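Local coordinates for Alr1585 protein (Nostoc sp., PDB 5C2I), which is a haem-containing, DyP-type (dye-decolorizing) peroxidase that probably uses hydrogen peroxide to oxidise dyes and related substrates, and assembles as a tetramer of two asymmetric dimers, at residues E18-G21 with K22-L26; E53-E56 with V57-W61; H101-Y105 with L106-P110; I159-L162 with L163-N167. The protein carries 1 engineered substitution. One frame throughout, in Å; residues are numbered along the deposited sequence.

In the fold
Four local contacts, each made within one unbroken run of chain, follow one another along the sequence; contacts 2, 3 and 4 belong to the DyP alpha+beta barrel domain. Contacts 2 and 3 are close neighbours, their centres 12 Å apart, and they touch: Lys59 and Tyr105 each reach across, so that the start of helix 55-68 rests on the end of helix 100-105. Contact 4, on helix 159-176, lies with its nearest atoms about 8 Å from contact 2 and faces the second subunit. Contact 1 touches none of the others; its nearest atoms are about 15 Å from contact 3. The haem pocket is lined by residues between 197 and 448, so none of the four contacts contributes to it.

Contact 1 of 4, residues E18-G21 with K22-L26; sequences ENPG and KYRNL
Two backbone bonds wind the chain from Pro20 and Gly21 into the turn that follows: Tyr23 N donates to Pro20 O at 3.0 Å and Arg24 N to Gly21 O at 3.1 Å. The main side-chain partner of this turn is the proline ring. Its CG lies 3.7 Å above the plane of the Arg24 guanidinium, over the centre of the group, while Pro20 CD approaches NH2 of Arg24 to 3.6 Å. Arg24 folds back to reach it: CG leaves anti to the backbone N (chi1 -175°), and a bend at chi3 turns one face of the guanidinium to the CG-CD side of the proline. The two i to i+3 backbone bonds are of the 3-10 kind, and the chain passes through Lys22 and Tyr23 in 3-10 form into helix 24-29. Gly21, one residue ahead of Lys22, has a positive phi of 59°; a side chain there would run into Lys22 N. On Tyr23 the aromatic ring presents its edge to Pro20 O, with CD2 3.6 Å from that oxygen, and the same carbonyl accepts the residue's N-H. The ring then leads off among Leu2, Ile15 and Leu234, and its hydroxyl is hydrogen-bonded to Asp6 O.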
loop_
_atom_site.group_PDB
_atom_site.type_symbol
_atom_site.label_atom_id
_atom_site.label_comp_id
_atom_site.label_asym_id
_atom_site.label_seq_id
_atom_site.Cartn_x
_atom_site.Cartn_y
_atom_site.Cartn_z
ATOM N N GLU A 18 2.583 5.233 35.055
ATOM C CA GLU A 18 1.335 5.930 35.419
ATOM C C GLU A 18 1.161 6.046 36.930
ATOM O O GLU A 18 0.406 6.891 37.393
ATOM C CB GLU A 18 0.113 5.149 34.943
ATOM C CG GLU A 18 -0.306 5.161 33.476
ATOM C CD GLU A 18 -1.661 4.420 33.275
ATOM O OE1 GLU A 18 -2.720 4.964 33.710
ATOM O OE2 GLU A 18 -1.685 3.293 32.701
ATOM N N ASN A 19 1.790 5.157 37.699
ATOM C CA ASN A 19 1.751 5.206 39.180
ATOM C C ASN A 19 3.129 4.953 39.746
ATOM O O ASN A 19 3.399 3.897 40.315
ATOM C CB ASN A 19 0.780 4.168 39.744
ATOM C CG ASN A 19 -0.635 4.401 39.292
ATOM O OD1 ASN A 19 -1.333 5.273 39.830
ATOM N ND2 ASN A 19 -1.057 3.671 38.250
ATOM N N PRO A 20 4.052 5.900 39.523
ATOM C CA PRO A 20 5.465 5.582 39.734
ATOM C C PRO A 20 5.903 5.434 41.191
ATOM O O PRO A 20 6.981 4.891 41.443
ATOM C CB PRO A 20 6.190 6.744 39.044
ATOM C CG PRO A 20 5.229 7.880 39.108
ATOM C CD PRO A 20 3.866 7.259 38.982
ATOM N N GLY A 21 5.096 5.920 42.137
ATOM C CA GLY A 21 5.430 5.795 43.550
ATOM C C GLY A 21 6.751 6.461 43.866
ATOM O O GLY A 21 7.018 7.581 43.436
ATOM N N LYS A 22 7.631 5.722 44.522
ATOM C CA LYS A 22 8.933 6.249 44.907
ATOM C C LYS A 22 9.888 6.502 43.734
ATOM O O LYS A 22 10.940 7.106 43.929
ATOM C CB LYS A 22 9.588 5.352 45.963
ATOM C CG LYS A 22 9.922 3.937 45.590
ATOM C CD LYS A 22 10.267 3.129 46.842
ATOM C CE LYS A 22 10.674 1.711 46.445
ATOM N NZ LYS A 22 9.530 0.849 46.019
ATOM N N TYR A 23 9.542 6.016 42.536
ATOM C CA TYR A 23 10.351 6.244 41.323
ATOM C C TYR A 23 9.942 7.502 40.559
ATOM O O TYR A 23 10.510 7.806 39.526
ATOM C CB TYR A 23 10.262 5.016 40.401
ATOM C CG TYR A 23 10.800 3.758 41.060
ATOM C CD1 TYR A 23 12.155 3.496 41.102
ATOM C CD2 TYR A 23 9.936 2.861 41.700
ATOM C CE1 TYR A 23 12.657 2.341 41.725
ATOM C CE2 TYR A 23 10.423 1.713 42.334
ATOM C CZ TYR A 23 11.786 1.465 42.350
ATOM O OH TYR A 23 12.282 0.332 42.946
ATOM N N ARG A 24 9.003 8.286 41.104
ATOM C CA ARG A 24 8.513 9.461 40.406
ATOM C C ARG A 24 9.633 10.437 40.042
ATOM O O ARG A 24 9.731 10.902 38.901
ATOM C CB ARG A 24 7.440 10.184 41.232
ATOM C CG ARG A 24 6.795 11.359 40.527
ATOM C CD ARG A 24 5.743 12.011 41.438
ATOM N NE ARG A 24 4.566 11.162 41.513
ATOM C CZ ARG A 24 3.650 10.988 40.553
ATOM N NH1 ARG A 24 3.713 11.634 39.395
ATOM N NH2 ARG A 24 2.643 10.148 40.768
ATOM N N ASN A 25 10.469 10.803 41.006
ATOM C CA ASN A 25 11.483 11.848 40.762
ATOM C C ASN A 25 12.558 11.323 39.815
ATOM O O ASN A 25 13.091 12.046 38.955
ATOM C CB ASN A 25 12.107 12.342 42.080
ATOM C CG ASN A 25 11.126 13.173 42.893
ATOM O OD1 ASN A 25 10.160 13.695 42.352
ATOM N ND2 ASN A 25 11.349 13.268 44.180
ATOM N N LEU A 26 12.847 10.050 39.952
ATOM C CA LEU A 26 13.809 9.433 39.070
ATOM C C LEU A 26 13.375 9.566 37.632
ATOM O O LEU A 26 14.162 9.990 36.777
ATOM C CB LEU A 26 13.979 7.977 39.443
ATOM C CG LEU A 26 14.984 7.219 38.503
ATOM C CD1 LEU A 26 15.777 6.235 39.337
ATOM C CD2 LEU A 26 14.209 6.478 37.483
#

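Contact 2 of 4, residues E53-E56 with V57-W61; sequences EQVE and VVKQW
Glu56 and Gln60 meet through a side-chain hydrogen bond one turn apart on the first turns of helix 55-68, an i to i+4 pairing within the DyP alpha+beta barrel domain. Gln60 NE2 donates to Glu56 OE2 at 2.9 Å with an N-H...O angle of 158°. The oxygen uses its anti lone pair, directed away from OE1, and lies close to the amide plane of Gln60, although the carboxylate and amide planes are turned 65° apart. A bend at chi2 (69°) swings the Glu56 carboxylate along the helix to meet an almost extended Gln60. Beneath this pair, Gln60 N is bonded to Glu56 O at 3.0 Å, so backbone and side chain join the same two residues.

Another i to i+4 pair, Val55 and Lys59, runs side by side in the same direction, with CG1 of the valine 3.7 Å from CE of the lysine. The lysine chain is extended, and its NZ makes a weak hydrogen bond to Leu106 O. Farther out, Val55 and Val58 rest on Tyr105, while Val57, Val58 and Trp61 pack against helix 159-176. At the N-cap, Gln54 O accepts Val58 N at 2.9 Å, and the Gln54 side chain lies across Val57, its OE1 3.7 Å from CG2 of that valine.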
loop_
_atom_site.group_PDB
_atom_site.type_symbol
_atom_site.label_atom_id
_atom_site.label_comp_id
_atom_site.label_asym_id
_atom_site.label_seq_id
_atom_site.Cartn_x
_atom_site.Cartn_y
_atom_site.Cartn_z
ATOM N N GLU A 53 37.562 27.326 22.762
ATOM C CA GLU A 53 37.448 28.589 23.483
ATOM C C GLU A 53 36.031 29.135 23.501
ATOM O O GLU A 53 35.851 30.313 23.698
ATOM C CB GLU A 53 38.372 29.662 22.875
ATOM C CG GLU A 53 39.752 29.151 22.487
ATOM C CD GLU A 53 40.686 29.054 23.664
ATOM O OE1 GLU A 53 40.896 30.118 24.324
ATOM O OE2 GLU A 53 41.249 27.942 23.887
ATOM N N GLN A 54 35.030 28.276 23.373
ATOM C CA GLN A 54 33.631 28.726 23.416
ATOM C C GLN A 54 32.821 28.034 24.493
ATOM O O GLN A 54 31.616 27.829 24.344
ATOM C CB GLN A 54 32.997 28.507 22.051
ATOM C CG GLN A 54 33.829 29.135 20.950
ATOM C CD GLN A 54 32.999 29.934 20.003
ATOM O OE1 GLN A 54 32.360 30.902 20.394
ATOM N NE2 GLN A 54 33.015 29.544 18.744
ATOM N N VAL A 55 33.467 27.749 25.613
ATOM C CA VAL A 55 32.860 26.911 26.640
ATOM C C VAL A 55 31.559 27.521 27.144
ATOM O O VAL A 55 30.538 26.839 27.235
ATOM C CB VAL A 55 33.807 26.659 27.826
ATOM C CG1 VAL A 55 33.094 25.808 28.874
ATOM C CG2 VAL A 55 35.083 25.972 27.336
ATOM N N GLU A 56 31.576 28.811 27.457
ATOM C CA GLU A 56 30.387 29.421 28.069
ATOM C C GLU A 56 29.187 29.406 27.107
ATOM O O GLU A 56 28.081 29.022 27.507
ATOM C CB GLU A 56 30.695 30.851 28.557
ATOM C CG GLU A 56 29.510 31.702 29.029
ATOM C CD GLU A 56 28.824 31.266 30.330
ATOM O OE1 GLU A 56 29.527 30.756 31.257
ATOM O OE2 GLU A 56 27.551 31.445 30.451
ATOM N N VAL A 57 29.380 29.770 25.845
ATOM C CA VAL A 57 28.237 29.735 24.902
ATOM C C VAL A 57 27.814 28.313 24.553
ATOM O O VAL A 57 26.618 28.037 24.281
ATOM C CB VAL A 57 28.470 30.585 23.629
ATOM C CG1 VAL A 57 28.609 32.048 23.999
ATOM C CG2 VAL A 57 29.675 30.116 22.839
ATOM N N VAL A 58 28.749 27.367 24.601
ATOM C CA VAL A 58 28.381 25.960 24.470
ATOM C C VAL A 58 27.488 25.527 25.610
ATOM O O VAL A 58 26.449 24.872 25.398
ATOM C CB VAL A 58 29.618 25.035 24.388
ATOM C CG1 VAL A 58 29.248 23.568 24.605
ATOM C CG2 VAL A 58 30.302 25.217 23.043
ATOM N N LYS A 59 27.846 25.924 26.820
ATOM C CA LYS A 59 27.038 25.573 27.969
ATOM C C LYS A 59 25.644 26.174 27.871
ATOM O O LYS A 59 24.658 25.478 28.214
ATOM C CB LYS A 59 27.704 25.985 29.260
ATOM C CG LYS A 59 28.891 25.119 29.603
ATOM C CD LYS A 59 29.522 25.498 30.919
ATOM C CE LYS A 59 30.611 24.498 31.303
ATOM N NZ LYS A 59 31.284 24.880 32.548
ATOM N N GLN A 60 25.553 27.414 27.396
ATOM C CA GLN A 60 24.254 28.035 27.186
ATOM C C GLN A 60 23.424 27.261 26.156
ATOM O O GLN A 60 22.203 27.091 26.325
ATOM C CB GLN A 60 24.401 29.495 26.761
ATOM C CG GLN A 60 25.013 30.416 27.826
ATOM C CD GLN A 60 25.508 31.748 27.260
ATOM O OE1 GLN A 60 25.220 32.117 26.129
ATOM N NE2 GLN A 60 26.262 32.476 28.071
ATOM N N TRP A 61 24.066 26.828 25.082
ATOM C CA TRP A 61 23.370 26.041 24.054
ATOM C C TRP A 61 22.844 24.709 24.621
ATOM O O TRP A 61 21.677 24.332 24.412
ATOM C CB TRP A 61 24.246 25.785 22.815
ATOM C CG TRP A 61 23.439 25.058 21.829
ATOM C CD1 TRP A 61 22.575 25.615 20.918
ATOM C CD2 TRP A 61 23.279 23.656 21.738
ATOM N NE1 TRP A 61 21.913 24.628 20.248
ATOM C CE2 TRP A 61 22.308 23.412 20.743
ATOM C CE3 TRP A 61 23.859 22.571 22.402
ATOM C CZ2 TRP A 61 21.895 22.116 20.393
ATOM C CZ3 TRP A 61 23.451 21.271 22.048
ATOM C CH2 TRP A 61 22.471 21.065 21.055
#

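Contact 3 of 4, residues H101-Y105 with L106-P110; sequences HGYEY and LEIEP
Leu106 and Ile108 fold back on the last turn of helix 100-105, which ends in a Schellman motif: Ile108 N bonds to Tyr103 O at 3.3 Å and Glu107 N to Glu104 O at 3.0 Å, with Glu107 at positive phi (57°). The packed side of this cap is largely apolar. Ile108 lies obliquely against Tyr103, Ile108 CG1 being 3.9 Å from Tyr103 CD1 and its CG2 scarcely farther from that ring carbon. Leu106 sets its CG 3.3 Å from Gly102 O, the carbonyl that also accepts its N-H, and Leu106 CD2 meets the Tyr105 ring edge in plane, 4.0 Å from Tyr105 CD1. Tyr105 OH is hydrogen-bonded to Lys51 O. With CG anti to the carbonyl carbon (chi1 -66°), the leucine branch runs back along the helix; it also meets Leu98 and Val58. Cutting this residue back to alanine is likely to leave a gap where its methyls meet the Tyr105 edge, Leu98 and Val58. On the solvent side Glu104 and Glu107 point away, the former salt-bridged to Arg100. The chemistry is therefore divided: backbone bonds close the helix end, while apolar groups join it to strand 93-98 and, with weak hydrogen bonds to Lys59 and Gln54, to the start of helix 55-68.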
loop_
_atom_site.group_PDB
_atom_site.type_symbol
_atom_site.label_atom_id
_atom_site.label_comp_id
_atom_site.label_asym_id
_atom_site.label_seq_id
_atom_site.Cartn_x
_atom_site.Cartn_y
_atom_site.Cartn_z
ATOM N N HIS A 101 35.744 13.138 26.625
ATOM C CA HIS A 101 36.377 14.333 26.048
ATOM C C HIS A 101 35.439 15.534 26.152
ATOM O O HIS A 101 35.872 16.678 26.331
ATOM C CB HIS A 101 36.859 14.105 24.597
ATOM C CG HIS A 101 38.195 13.428 24.489
ATOM N ND1 HIS A 101 38.328 12.111 24.098
ATOM C CD2 HIS A 101 39.453 13.866 24.721
ATOM C CE1 HIS A 101 39.603 11.774 24.066
ATOM N NE2 HIS A 101 40.307 12.817 24.444
ATOM N N GLY A 102 34.158 15.287 25.990
ATOM C CA GLY A 102 33.155 16.342 26.105
ATOM C C GLY A 102 33.100 16.950 27.492
ATOM O O GLY A 102 32.981 18.147 27.643
ATOM N N TYR A 103 33.157 16.108 28.506
ATOM C CA TYR A 103 33.248 16.577 29.890
ATOM C C TYR A 103 34.481 17.426 30.108
ATOM O O TYR A 103 34.415 18.469 30.762
ATOM C CB TYR A 103 33.240 15.398 30.875
ATOM C CG TYR A 103 31.833 14.942 31.297
ATOM C CD1 TYR A 103 31.186 15.532 32.393
ATOM C CD2 TYR A 103 31.180 13.906 30.629
ATOM C CE1 TYR A 103 29.919 15.086 32.802
ATOM C CE2 TYR A 103 29.905 13.485 31.004
ATOM C CZ TYR A 103 29.286 14.087 32.097
ATOM O OH TYR A 103 28.019 13.670 32.447
ATOM N N GLU A 104 35.598 17.017 29.525
ATOM C CA GLU A 104 36.834 17.799 29.656
ATOM C C GLU A 104 36.692 19.157 28.983
ATOM O O GLU A 104 37.122 20.160 29.546
ATOM C CB GLU A 104 38.028 17.029 29.123
ATOM C CG GLU A 104 38.399 15.848 29.988
ATOM C CD GLU A 104 39.626 15.141 29.404
ATOM O OE1 GLU A 104 39.619 14.684 28.255
ATOM O OE2 GLU A 104 40.640 15.072 30.070
ATOM N N TYR A 105 36.119 19.168 27.775
ATOM C CA TYR A 105 35.856 20.420 27.058
ATOM C C TYR A 105 35.025 21.382 27.932
ATOM O O TYR A 105 35.314 22.572 27.982
ATOM C CB TYR A 105 35.116 20.162 25.728
ATOM C CG TYR A 105 34.746 21.465 25.087
ATOM C CD1 TYR A 105 33.565 22.104 25.430
ATOM C CD2 TYR A 105 35.596 22.085 24.194
ATOM C CE1 TYR A 105 33.252 23.345 24.884
ATOM C CE2 TYR A 105 35.289 23.307 23.629
ATOM C CZ TYR A 105 34.112 23.936 23.980
ATOM O OH TYR A 105 33.807 25.186 23.429
ATOM N N LEU A 106 34.050 20.832 28.634
ATOM C CA LEU A 106 33.175 21.581 29.503
ATOM C C LEU A 106 33.793 21.978 30.846
ATOM O O LEU A 106 33.132 22.578 31.671
ATOM C CB LEU A 106 31.862 20.798 29.714
ATOM C CG LEU A 106 31.024 20.660 28.448
ATOM C CD1 LEU A 106 29.884 19.673 28.707
ATOM C CD2 LEU A 106 30.502 21.997 27.949
ATOM N N GLU A 107 35.084 21.700 31.037
ATOM C CA GLU A 107 35.818 22.109 32.246
ATOM C C GLU A 107 35.174 21.570 33.523
ATOM O O GLU A 107 35.171 22.217 34.581
ATOM C CB GLU A 107 36.015 23.629 32.305
ATOM C CG GLU A 107 36.663 24.180 31.054
ATOM C CD GLU A 107 36.800 25.693 31.022
ATOM O OE1 GLU A 107 36.115 26.403 31.783
ATOM O OE2 GLU A 107 37.617 26.146 30.224
ATOM N N ILE A 108 34.718 20.327 33.432
ATOM C CA ILE A 108 34.271 19.568 34.599
ATOM C C ILE A 108 35.493 18.849 35.207
ATOM O O ILE A 108 36.208 18.109 34.508
ATOM C CB ILE A 108 33.203 18.534 34.192
ATOM C CG1 ILE A 108 31.994 19.221 33.521
ATOM C CG2 ILE A 108 32.781 17.693 35.387
ATOM C CD1 ILE A 108 31.281 20.259 34.351
ATOM N N GLU A 109 35.724 19.039 36.494
ATOM C CA GLU A 109 36.868 18.422 37.177
ATOM C C GLU A 109 36.862 16.884 36.976
ATOM O O GLU A 109 35.819 16.278 37.064
ATOM C CB GLU A 109 36.879 18.708 38.688
ATOM C CG GLU A 109 36.908 20.174 39.122
ATOM C CD GLU A 109 38.228 20.858 38.912
ATOM O OE1 GLU A 109 39.176 20.218 38.389
ATOM O OE2 GLU A 109 38.329 22.060 39.288
ATOM N N PRO A 110 38.052 16.274 36.834
ATOM C CA PRO A 110 38.180 14.805 36.668
ATOM C C PRO A 110 37.424 13.966 37.674
ATOM O O PRO A 110 36.760 13.003 37.294
ATOM C CB PRO A 110 39.699 14.550 36.756
ATOM C CG PRO A 110 40.321 15.846 36.428
ATOM C CD PRO A 110 39.353 16.949 36.739
#

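Contact 4 of 4, residues I159-L162 with L163-N167; sequences IVDL and LQIVN
Helix 159-176 follows strand 150-156 of the antiparallel sheet in the DyP alpha+beta barrel domain, and its opening turns pair residues four apart. Leu162 and Val166 lie alongside each other, pointing the same way, with CD1 of the leucine 4.0 Å from CG2 of the valine. Both side chains also touch Val44 and Ile154, making this the sheet-facing side of the helix. Ile159 crosses Leu163 and brings CD1 to 4.1 Å from its CG; the isoleucine's bend at chi2 (53°) directs that methyl onward to its partner. Asp161 OD2 rests against the Ile165 CD1 methyl at 3.5 Å, a van der Waals contact only. Regular backbone bonds run beneath, among them Val166 N to Leu162 O at 2.9 Å.

This helix, packed on the antiparallel sheet, also meets the second subunit, notably through Gln164. Bent at chi2 (-51°), its side chain sets CG 3.2 Å from Val160 O and gives that carbonyl a weak NE2 bond of 3.4 Å. Gln164 OE1 accepts from Gly370 N and Gln164 NE2 donates to Asp184 O, both of the second subunit. A leucine in its place would probably leave both of those backbone groups without their side-chain mate at the interface. Val160 runs beside Gln164 and packs on Phe186 of the second subunit.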
loop_
_atom_site.group_PDB
_atom_site.type_symbol
_atom_site.label_atom_id
_atom_site.label_comp_id
_atom_site.label_asym_id
_atom_site.label_seq_id
_atom_site.Cartn_x
_atom_site.Cartn_y
_atom_site.Cartn_z
ATOM N N ILE A 159 9.152 11.539 9.069
ATOM C CA ILE A 159 10.546 11.843 8.634
ATOM C C ILE A 159 10.697 13.297 8.140
ATOM O O ILE A 159 11.618 13.971 8.516
ATOM C CB ILE A 159 11.049 10.808 7.596
ATOM C CG1 ILE A 159 12.501 11.046 7.216
ATOM C CG2 ILE A 159 10.215 10.798 6.325
ATOM C CD1 ILE A 159 13.473 11.128 8.368
ATOM N N VAL A 160 9.764 13.805 7.344
ATOM C CA VAL A 160 9.927 15.164 6.787
ATOM C C VAL A 160 9.952 16.195 7.902
ATOM O O VAL A 160 10.833 17.043 7.961
ATOM C CB VAL A 160 8.834 15.498 5.787
ATOM C CG1 VAL A 160 8.869 16.981 5.430
ATOM C CG2 VAL A 160 8.983 14.620 4.539
ATOM N N ASP A 161 9.031 16.062 8.856
ATOM C CA ASP A 161 9.027 16.945 10.014
ATOM C C ASP A 161 10.304 16.825 10.843
ATOM O O ASP A 161 10.845 17.840 11.287
ATOM C CB ASP A 161 7.851 16.605 10.938
ATOM C CG ASP A 161 7.381 17.821 11.722
ATOM O OD1 ASP A 161 7.208 18.930 11.139
ATOM O OD2 ASP A 161 7.231 17.682 12.946
ATOM N N LEU A 162 10.771 15.595 11.053
ATOM C CA LEU A 162 12.005 15.357 11.783
ATOM C C LEU A 162 13.160 16.152 11.140
ATOM O O LEU A 162 13.937 16.819 11.834
ATOM C CB LEU A 162 12.344 13.889 11.804
ATOM C CG LEU A 162 13.699 13.496 12.402
ATOM C CD1 LEU A 162 13.858 13.978 13.841
ATOM C CD2 LEU A 162 13.954 11.982 12.305
ATOM N N LEU A 163 13.237 16.090 9.810
ATOM C CA LEU A 163 14.317 16.779 9.082
ATOM C C LEU A 163 14.224 18.297 9.295
ATOM O O LEU A 163 15.264 18.954 9.457
ATOM C CB LEU A 163 14.291 16.451 7.600
ATOM C CG LEU A 163 14.488 14.967 7.305
ATOM C CD1 LEU A 163 14.225 14.686 5.830
ATOM C CD2 LEU A 163 15.863 14.456 7.693
ATOM N N GLN A 164 13.011 18.851 9.238
ATOM C CA GLN A 164 12.832 20.276 9.424
ATOM C C GLN A 164 13.272 20.723 10.815
ATOM O O GLN A 164 13.928 21.763 10.991
ATOM C CB GLN A 164 11.374 20.731 9.182
ATOM C CG GLN A 164 10.746 20.245 7.877
ATOM C CD GLN A 164 11.622 20.539 6.635
ATOM O OE1 GLN A 164 11.869 21.696 6.305
ATOM N NE2 GLN A 164 12.021 19.491 5.925
ATOM N N ILE A 165 12.842 19.963 11.815
ATOM C CA ILE A 165 13.133 20.297 13.189
ATOM C C ILE A 165 14.641 20.200 13.426
ATOM O O ILE A 165 15.227 21.071 14.040
ATOM C CB ILE A 165 12.358 19.365 14.161
ATOM C CG1 ILE A 165 10.900 19.767 14.112
ATOM C CG2 ILE A 165 12.892 19.534 15.582
ATOM C CD1 ILE A 165 9.962 18.770 14.761
ATOM N N VAL A 166 15.276 19.158 12.890
ATOM C CA VAL A 166 16.721 19.059 12.970
ATOM C C VAL A 166 17.417 20.278 12.312
ATOM O O VAL A 166 18.332 20.846 12.895
ATOM C CB VAL A 166 17.241 17.754 12.364
ATOM C CG1 VAL A 166 18.741 17.802 12.162
ATOM C CG2 VAL A 166 16.887 16.585 13.278
ATOM N N ASN A 167 16.963 20.694 11.137
ATOM C CA ASN A 167 17.554 21.825 10.473
ATOM C C ASN A 167 17.377 23.131 11.275
ATOM O O ASN A 167 18.258 23.990 11.260
ATOM C CB ASN A 167 16.997 22.019 9.051
ATOM C CG ASN A 167 17.453 20.928 8.124
ATOM O OD1 ASN A 167 18.471 20.260 8.391
ATOM N ND2 ASN A 167 16.747 20.745 7.040
#